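Local coordinates for protein NADH kinase POS5, mitochondrial (Saccharomyces cerevisiae, PDB 3AFO) that phosphorylates NADH and, less readily, NAD(+) with ATP in yeast mitochondria, making the NADPH that serves as a cellular reductant against oxidative stress, at residues A[125-130]-A[197-202]; A[151-156]-A[236-241]. All blocks are in the same frame, centred on the assembly; numbering follows the deposited sequence.

Contact 1. Residues A[125-130]-A[197-202]; sequences GTILHG and HAMNDI. With NAI (1,4-dihydronicotinamide adenine dinucleotide), chain C.
Met199 meets Leu128 and Ile127 because its CG stands anti to the backbone N (chi1 171°) and the rest of the chain runs out extended, which carries the thioether across to the helix. Its CB lies 3.8 Å from Leu128 CD2, and the same methyl also touches Met199 SD, covering the side chain from root to sulfur. Farther out, Met199 CE ends 3.8 Å from Ile127 CG2. Leu128, with CG anti to its carbonyl carbon (chi1 -68°), turns its other methyl, CD1, to the flank of Asn200 and to the dinucleotide, 3.6 Å from NAI O5D. Helix 124-132 starts within the GGDGT motif of NAD kinases, and Asn200 and Asp201 form the family's short Asn-Asp/Glu motif, so this buried apolar patch joins two signature sequences beside the bound NADH. Gly125 N comes within 3.2 Å of NAI O1N, at the pyrophosphate, and a CB on Gly125 would clash with NAI O2N. Asp201 turns its carboxylate to the nicotinamide ribose: NAI O2D gives a very short hydrogen bond to Asp201 OD2, 2.5 Å. The bend carrying these residues is held by Asp304, which accepts hydrogen bonds from the backbone N atoms of Met199, Asn200 and Asp201.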
loop_
_atom_site.group_PDB
_atom_site.type_symbol
_atom_site.label_atom_id
_atom_site.label_comp_id
_atom_site.label_asym_id
_atom_site.label_seq_id
_atom_site.Cartn_x
_atom_site.Cartn_y
_atom_site.Cartn_z
ATOM N N GLY A 125 -11.078 -14.611 -19.683
ATOM C CA GLY A 125 -10.168 -15.130 -20.701
ATOM C C GLY A 125 -10.852 -15.375 -22.045
ATOM O O GLY A 125 -10.249 -15.171 -23.098
ATOM N N THR A 126 -12.121 -15.781 -22.001
ATOM C CA THR A 126 -12.897 -16.048 -23.214
ATOM C C THR A 126 -13.124 -14.768 -24.018
ATOM O O THR A 126 -12.901 -14.754 -25.232
ATOM C CB THR A 126 -14.248 -16.730 -22.900
ATOM O OG1 THR A 126 -14.037 -17.751 -21.920
ATOM C CG2 THR A 126 -14.838 -17.357 -24.171
ATOM N N ILE A 127 -13.552 -13.711 -23.337
ATOM C CA ILE A 127 -13.651 -12.383 -23.943
ATOM C C ILE A 127 -12.296 -11.945 -24.513
ATOM O O ILE A 127 -12.209 -11.567 -25.683
ATOM C CB ILE A 127 -14.139 -11.338 -22.918
ATOM C CG1 ILE A 127 -15.503 -11.742 -22.355
ATOM C CG2 ILE A 127 -14.206 -9.948 -23.539
ATOM C CD1 ILE A 127 -16.025 -10.789 -21.304
ATOM N N LEU A 128 -11.245 -12.004 -23.685
ATOM C CA LEU A 128 -9.907 -11.573 -24.085
ATOM C C LEU A 128 -9.400 -12.241 -25.380
ATOM O O LEU A 128 -8.972 -11.559 -26.314
ATOM C CB LEU A 128 -8.904 -11.751 -22.925
ATOM C CG LEU A 128 -9.112 -10.830 -21.709
ATOM C CD1 LEU A 128 -7.995 -11.062 -20.710
ATOM C CD2 LEU A 128 -9.157 -9.361 -22.095
ATOM N N HIS A 129 -9.453 -13.571 -25.434
ATOM C CA HIS A 129 -9.027 -14.304 -26.632
ATOM C C HIS A 129 -9.931 -14.028 -27.836
ATOM O O HIS A 129 -9.445 -13.929 -28.959
ATOM C CB HIS A 129 -8.930 -15.815 -26.369
ATOM C CG HIS A 129 -8.118 -16.171 -25.160
ATOM N ND1 HIS A 129 -8.303 -17.345 -24.458
ATOM C CD2 HIS A 129 -7.130 -15.500 -24.516
ATOM C CE1 HIS A 129 -7.454 -17.388 -23.444
ATOM N NE2 HIS A 129 -6.737 -16.279 -23.452
ATOM N N GLY A 130 -11.231 -13.887 -27.595
ATOM C CA GLY A 130 -12.186 -13.562 -28.656
ATOM C C GLY A 130 -11.923 -12.210 -29.296
ATOM O O GLY A 130 -11.824 -12.094 -30.512
ATOM N N HIS A 197 -2.478 -6.140 -29.741
ATOM C CA HIS A 197 -3.527 -5.300 -29.196
ATOM C C HIS A 197 -4.030 -5.849 -27.867
ATOM O O HIS A 197 -4.197 -7.058 -27.714
ATOM C CB HIS A 197 -4.660 -5.166 -30.206
ATOM C CG HIS A 197 -4.227 -4.546 -31.498
ATOM N ND1 HIS A 197 -3.515 -5.240 -32.454
ATOM C CD2 HIS A 197 -4.380 -3.290 -31.980
ATOM C CE1 HIS A 197 -3.253 -4.439 -33.473
ATOM N NE2 HIS A 197 -3.769 -3.252 -33.211
ATOM N N ALA A 198 -4.253 -4.947 -26.914
ATOM C CA ALA A 198 -4.586 -5.328 -25.540
ATOM C C ALA A 198 -5.879 -4.701 -25.064
ATOM O O ALA A 198 -6.078 -3.492 -25.178
ATOM C CB ALA A 198 -3.441 -4.969 -24.582
ATOM N N MET A 199 -6.744 -5.535 -24.493
ATOM C CA MET A 199 -7.963 -5.063 -23.852
ATOM C C MET A 199 -7.733 -4.823 -22.349
ATOM O O MET A 199 -8.303 -3.895 -21.766
ATOM C CB MET A 199 -9.058 -6.106 -24.070
ATOM C CG MET A 199 -10.318 -5.894 -23.324
ATOM S SD MET A 199 -11.560 -7.046 -23.945
ATOM C CE MET A 199 -12.950 -6.433 -23.022
ATOM N N ASN A 200 -6.913 -5.683 -21.751
ATOM C CA ASN A 200 -6.568 -5.634 -20.330
ATOM C C ASN A 200 -5.241 -4.935 -20.113
ATOM O O ASN A 200 -5.166 -3.854 -19.505
ATOM C CB ASN A 200 -6.425 -7.055 -19.784
ATOM C CG ASN A 200 -7.559 -7.484 -18.885
ATOM O OD1 ASN A 200 -7.466 -8.547 -18.261
ATOM N ND2 ASN A 200 -8.622 -6.690 -18.798
ATOM N N ASP A 201 -4.182 -5.583 -20.581
ATOM C CA ASP A 201 -2.851 -5.146 -20.237
ATOM C C ASP A 201 -1.736 -5.679 -21.104
ATOM O O ASP A 201 -1.899 -6.645 -21.861
ATOM C CB ASP A 201 -2.555 -5.479 -18.764
ATOM C CG ASP A 201 -2.966 -6.893 -18.376
ATOM O OD1 ASP A 201 -2.873 -7.832 -19.211
ATOM O OD2 ASP A 201 -3.372 -7.064 -17.204
ATOM N N ILE A 202 -0.589 -5.024 -20.962
ATOM C CA ILE A 202 0.668 -5.461 -21.514
ATOM C C ILE A 202 1.622 -5.524 -20.335
ATOM O O ILE A 202 1.750 -4.541 -19.582
ATOM C CB ILE A 202 1.182 -4.458 -22.562
ATOM C CG1 ILE A 202 0.197 -4.414 -23.741
ATOM C CG2 ILE A 202 2.622 -4.830 -23.024
ATOM C CD1 ILE A 202 -0.025 -3.025 -24.336
HETATM P PA NAI C . -6.288 -16.191 -15.926
HETATM O O1A NAI C . -7.488 -17.063 -15.704
HETATM O O2A NAI C . -4.863 -16.887 -15.586
HETATM O O5B NAI C . -6.297 -14.922 -15.012
HETATM C C5B NAI C . -7.458 -14.249 -14.929
HETATM C C4B NAI C . -7.809 -14.060 -13.497
HETATM O O4B NAI C . -7.921 -12.612 -13.478
HETATM C C3B NAI C . -9.220 -14.638 -13.504
HETATM O O3B NAI C . -9.670 -14.804 -12.158
HETATM C C2B NAI C . -9.985 -13.519 -14.212
HETATM O O2B NAI C . -11.360 -13.502 -13.849
HETATM C C1B NAI C . -9.319 -12.270 -13.636
HETATM N N9A NAI C . -9.420 -11.120 -14.578
HETATM C C8A NAI C . -8.973 -11.055 -15.837
HETATM N N7A NAI C . -9.266 -9.847 -16.345
HETATM C C5A NAI C . -9.878 -9.136 -15.397
HETATM C C6A NAI C . -10.401 -7.843 -15.322
HETATM N N6A NAI C . -10.349 -6.982 -16.359
HETATM N N1A NAI C . -10.978 -7.460 -14.166
HETATM C C2A NAI C . -11.055 -8.265 -13.117
HETATM N N3A NAI C . -10.566 -9.496 -13.156
HETATM C C4A NAI C . -9.981 -9.955 -14.277
HETATM O O3 NAI C . -6.119 -15.696 -17.502
HETATM P PN NAI C . -7.292 -14.962 -18.319
HETATM O O1N NAI C . -8.615 -15.214 -17.660
HETATM O O2N NAI C . -7.007 -15.287 -19.732
HETATM O O5D NAI C . -7.027 -13.361 -18.121
HETATM C C5D NAI C . -5.773 -12.791 -18.457
HETATM C C4D NAI C . -5.393 -11.755 -17.410
HETATM O O4D NAI C . -4.847 -12.483 -16.286
HETATM C C3D NAI C . -4.222 -10.880 -17.827
HETATM O O3D NAI C . -4.662 -9.795 -18.655
HETATM C C2D NAI C . -3.720 -10.379 -16.453
HETATM O O2D NAI C . -4.287 -9.091 -16.170
HETATM C C1D NAI C . -4.310 -11.433 -15.471
HETATM N N1N NAI C . -3.205 -11.945 -14.646
HETATM C C2N NAI C . -3.252 -11.676 -13.282
HETATM C C3N NAI C . -2.241 -12.100 -12.437
HETATM C C7N NAI C . -2.365 -11.781 -10.925
HETATM O O7N NAI C . -1.531 -12.156 -10.104
HETATM N N7N NAI C . -3.436 -11.090 -10.588
HETATM C C4N NAI C . -1.160 -12.812 -12.972
HETATM C C5N NAI C . -1.091 -13.092 -14.353
HETATM C C6N NAI C . -2.106 -12.656 -15.206
#

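Contact 2. Residues A[151-156]-A[236-241]; sequences GFLSPF and TPTGST. With NAI (1,4-dihydronicotinamide adenine dinucleotide), chain C.
Phe152 and Thr241 meet at about a right angle, the phenyl ring presenting CD2 and CE2 to the hydroxyl. Both ring carbons lie 3.7 Å from Thr241 OG1, an oblique approach without a hydrogen bond. That hydroxyl is committed to the ligand: held between backbone N and carbonyl carbon (chi1 51°), Thr241 OG1 donates to NAI N1A over 2.7 Å. The root of the phenylalanine comes closer to the adenine than its ring does, with Phe152 CB 3.3 Å from NAI C2A. Beside this pair, Leu153 and Thr238 approach each other at a slant, methyl to methyl, Leu153 CD2 3.9 Å from Thr238 CG2. Leu153 CD2 also packs near the adenine amino group, and NAI N6A donates to Thr238 O at 3.0 Å in a bent bond (139°). The 236-241 loop, which opens the TPTGSTAY sequence characteristic of NAD kinases, thus reads N1 and the 6-amino group, the Watson-Crick edge of adenine, while the 151-156 loop of the N-terminal domain supplies the apolar wall. An alanine at Phe152 would keep CB near C2A but would probably open a gap beside N1A and the Thr241 hydroxyl where the ring now packs. The 236-241 loop has its own bracing: Thr236 OG1 accepts from Gly239 N at 2.9 Å in an ST motif, and Ser240 OG bonds to Pro237 O. The Thr238 hydroxyl is hydrogen-bonded to Arg178, and Thr241 O takes a hydrogen bond from Arg267 of the second subunit.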
loop_
_atom_site.group_PDB
_atom_site.type_symbol
_atom_site.label_atom_id
_atom_site.label_comp_id
_atom_site.label_asym_id
_atom_site.label_seq_id
_atom_site.Cartn_x
_atom_site.Cartn_y
_atom_site.Cartn_z
ATOM N N GLY A 151 -15.884 -14.542 -13.408
ATOM C CA GLY A 151 -14.858 -13.540 -13.636
ATOM C C GLY A 151 -15.521 -12.200 -13.406
ATOM O O GLY A 151 -16.551 -12.126 -12.730
ATOM N N PHE A 152 -14.951 -11.148 -13.980
ATOM C CA PHE A 152 -15.432 -9.798 -13.747
ATOM C C PHE A 152 -16.174 -9.183 -14.938
ATOM O O PHE A 152 -17.097 -8.396 -14.742
ATOM C CB PHE A 152 -14.260 -8.894 -13.343
ATOM C CG PHE A 152 -14.662 -7.487 -12.959
ATOM C CD1 PHE A 152 -15.254 -7.227 -11.717
ATOM C CD2 PHE A 152 -14.433 -6.421 -13.825
ATOM C CE1 PHE A 152 -15.619 -5.932 -11.339
ATOM C CE2 PHE A 152 -14.787 -5.114 -13.466
ATOM C CZ PHE A 152 -15.388 -4.864 -12.211
ATOM N N LEU A 153 -15.773 -9.545 -16.159
ATOM C CA LEU A 153 -16.195 -8.800 -17.363
ATOM C C LEU A 153 -17.546 -9.186 -17.987
ATOM O O LEU A 153 -18.235 -8.312 -18.529
ATOM C CB LEU A 153 -15.089 -8.809 -18.433
ATOM C CG LEU A 153 -13.728 -8.216 -18.009
ATOM C CD1 LEU A 153 -12.679 -8.431 -19.082
ATOM C CD2 LEU A 153 -13.836 -6.734 -17.660
ATOM N N SER A 154 -17.914 -10.468 -17.936
ATOM C CA SER A 154 -19.177 -10.926 -18.533
ATOM C C SER A 154 -20.382 -10.486 -17.703
ATOM O O SER A 154 -20.561 -10.965 -16.580
ATOM C CB SER A 154 -19.183 -12.449 -18.688
ATOM O OG SER A 154 -18.031 -12.914 -19.374
ATOM N N PRO A 155 -21.222 -9.580 -18.243
ATOM C CA PRO A 155 -22.306 -9.058 -17.412
ATOM C C PRO A 155 -23.559 -9.950 -17.314
ATOM O O PRO A 155 -24.413 -9.684 -16.470
ATOM C CB PRO A 155 -22.681 -7.731 -18.105
ATOM C CG PRO A 155 -21.681 -7.544 -19.221
ATOM C CD PRO A 155 -21.205 -8.917 -19.557
ATOM N N PHE A 156 -23.677 -10.967 -18.170
ATOM C CA PHE A 156 -24.903 -11.770 -18.247
ATOM C C PHE A 156 -24.714 -13.213 -17.841
ATOM O O PHE A 156 -23.741 -13.865 -18.223
ATOM C CB PHE A 156 -25.488 -11.750 -19.672
ATOM C CG PHE A 156 -25.773 -10.373 -20.185
ATOM C CD1 PHE A 156 -26.898 -9.688 -19.759
ATOM C CD2 PHE A 156 -24.895 -9.751 -21.069
ATOM C CE1 PHE A 156 -27.156 -8.394 -20.211
ATOM C CE2 PHE A 156 -25.141 -8.465 -21.520
ATOM C CZ PHE A 156 -26.278 -7.791 -21.096
ATOM N N THR A 236 -5.164 -0.887 -19.426
ATOM C CA THR A 236 -6.309 -0.037 -19.691
ATOM C C THR A 236 -7.069 0.086 -18.374
ATOM O O THR A 236 -6.817 -0.683 -17.444
ATOM C CB THR A 236 -7.267 -0.705 -20.687
ATOM O OG1 THR A 236 -7.683 -1.963 -20.145
ATOM C CG2 THR A 236 -6.589 -0.929 -22.046
ATOM N N PRO A 237 -8.032 1.024 -18.306
ATOM C CA PRO A 237 -8.964 1.089 -17.179
ATOM C C PRO A 237 -9.699 -0.240 -16.978
ATOM O O PRO A 237 -9.886 -0.670 -15.836
ATOM C CB PRO A 237 -9.935 2.187 -17.610
ATOM C CG PRO A 237 -9.016 3.131 -18.409
ATOM C CD PRO A 237 -8.226 2.155 -19.240
ATOM N N THR A 238 -10.084 -0.894 -18.075
ATOM C CA THR A 238 -10.641 -2.254 -17.991
ATOM C C THR A 238 -9.673 -3.192 -17.243
ATOM O O THR A 238 -10.083 -3.957 -16.365
ATOM C CB THR A 238 -10.975 -2.811 -19.407
ATOM O OG1 THR A 238 -12.069 -2.057 -19.945
ATOM C CG2 THR A 238 -11.368 -4.289 -19.346
ATOM N N GLY A 239 -8.384 -3.092 -17.559
ATOM C CA GLY A 239 -7.364 -3.925 -16.912
ATOM C C GLY A 239 -6.955 -3.499 -15.508
ATOM O O GLY A 239 -6.163 -4.192 -14.864
ATOM N N SER A 240 -7.478 -2.364 -15.034
ATOM C CA SER A 240 -7.162 -1.884 -13.672
ATOM C C SER A 240 -7.644 -2.858 -12.590
ATOM O O SER A 240 -7.076 -2.927 -11.502
ATOM C CB SER A 240 -7.729 -0.477 -13.412
ATOM O OG SER A 240 -9.140 -0.506 -13.241
ATOM N N THR A 241 -8.676 -3.628 -12.902
ATOM C CA THR A 241 -9.171 -4.626 -11.962
ATOM C C THR A 241 -8.506 -5.995 -12.151
ATOM O O THR A 241 -8.850 -6.958 -11.463
ATOM C CB THR A 241 -10.713 -4.734 -12.025
ATOM O OG1 THR A 241 -11.131 -4.905 -13.390
ATOM C CG2 THR A 241 -11.346 -3.464 -11.470
HETATM P PA NAI C . -6.288 -16.191 -15.926
HETATM O O1A NAI C . -7.488 -17.063 -15.704
HETATM O O2A NAI C . -4.863 -16.887 -15.586
HETATM O O5B NAI C . -6.297 -14.922 -15.012
HETATM C C5B NAI C . -7.458 -14.249 -14.929
HETATM C C4B NAI C . -7.809 -14.060 -13.497
HETATM O O4B NAI C . -7.921 -12.612 -13.478
HETATM C C3B NAI C . -9.220 -14.638 -13.504
HETATM O O3B NAI C . -9.670 -14.804 -12.158
HETATM C C2B NAI C . -9.985 -13.519 -14.212
HETATM O O2B NAI C . -11.360 -13.502 -13.849
HETATM C C1B NAI C . -9.319 -12.270 -13.636
HETATM N N9A NAI C . -9.420 -11.120 -14.578
HETATM C C8A NAI C . -8.973 -11.055 -15.837
HETATM N N7A NAI C . -9.266 -9.847 -16.345
HETATM C C5A NAI C . -9.878 -9.136 -15.397
HETATM C C6A NAI C . -10.401 -7.843 -15.322
HETATM N N6A NAI C . -10.349 -6.982 -16.359
HETATM N N1A NAI C . -10.978 -7.460 -14.166
HETATM C C2A NAI C . -11.055 -8.265 -13.117
HETATM N N3A NAI C . -10.566 -9.496 -13.156
HETATM C C4A NAI C . -9.981 -9.955 -14.277
HETATM O O3 NAI C . -6.119 -15.696 -17.502
HETATM P PN NAI C . -7.292 -14.962 -18.319
HETATM O O1N NAI C . -8.615 -15.214 -17.660
HETATM O O2N NAI C . -7.007 -15.287 -19.732
HETATM O O5D NAI C . -7.027 -13.361 -18.121
HETATM C C5D NAI C . -5.773 -12.791 -18.457
HETATM C C4D NAI C . -5.393 -11.755 -17.410
HETATM O O4D NAI C . -4.847 -12.483 -16.286
HETATM C C3D NAI C . -4.222 -10.880 -17.827
HETATM O O3D NAI C . -4.662 -9.795 -18.655
HETATM C C2D NAI C . -3.720 -10.379 -16.453
HETATM O O2D NAI C . -4.287 -9.091 -16.170
HETATM C C1D NAI C . -4.310 -11.433 -15.471
HETATM N N1N NAI C . -3.205 -11.945 -14.646
HETATM C C2N NAI C . -3.252 -11.676 -13.282
HETATM C C3N NAI C . -2.241 -12.100 -12.437
HETATM C C7N NAI C . -2.365 -11.781 -10.925
HETATM O O7N NAI C . -1.531 -12.156 -10.104
HETATM N N7N NAI C . -3.436 -11.090 -10.588
HETATM C C4N NAI C . -1.160 -12.812 -12.972
HETATM C C5N NAI C . -1.091 -13.092 -14.353
HETATM C C6N NAI C . -2.106 -12.656 -15.206
#

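From the N terminus, the first of the four segments reached lies on helix 124-132, which follows the central strand 117-122 of the parallel sheet; strand 142-146 and the 151-156 loop come next. The chain goes on through helix 161-169 and the long strand 174-186 to 197-202, where contact 1 closes a loop with 66 residues between its segments. The rest of strand 201-205, then 213-219, 222-228 and 231-235 follow before 236-241 closes contact 2, with 79 residues between. The segments alternate, so the two closures cross, and both tie the parallel-sheet domain to the beta-rich one over the same NADH. They are also joined directly: Thr236 OG1 probably hydrogen-bonds to Met199 O, and Ile127 packs on Ser154.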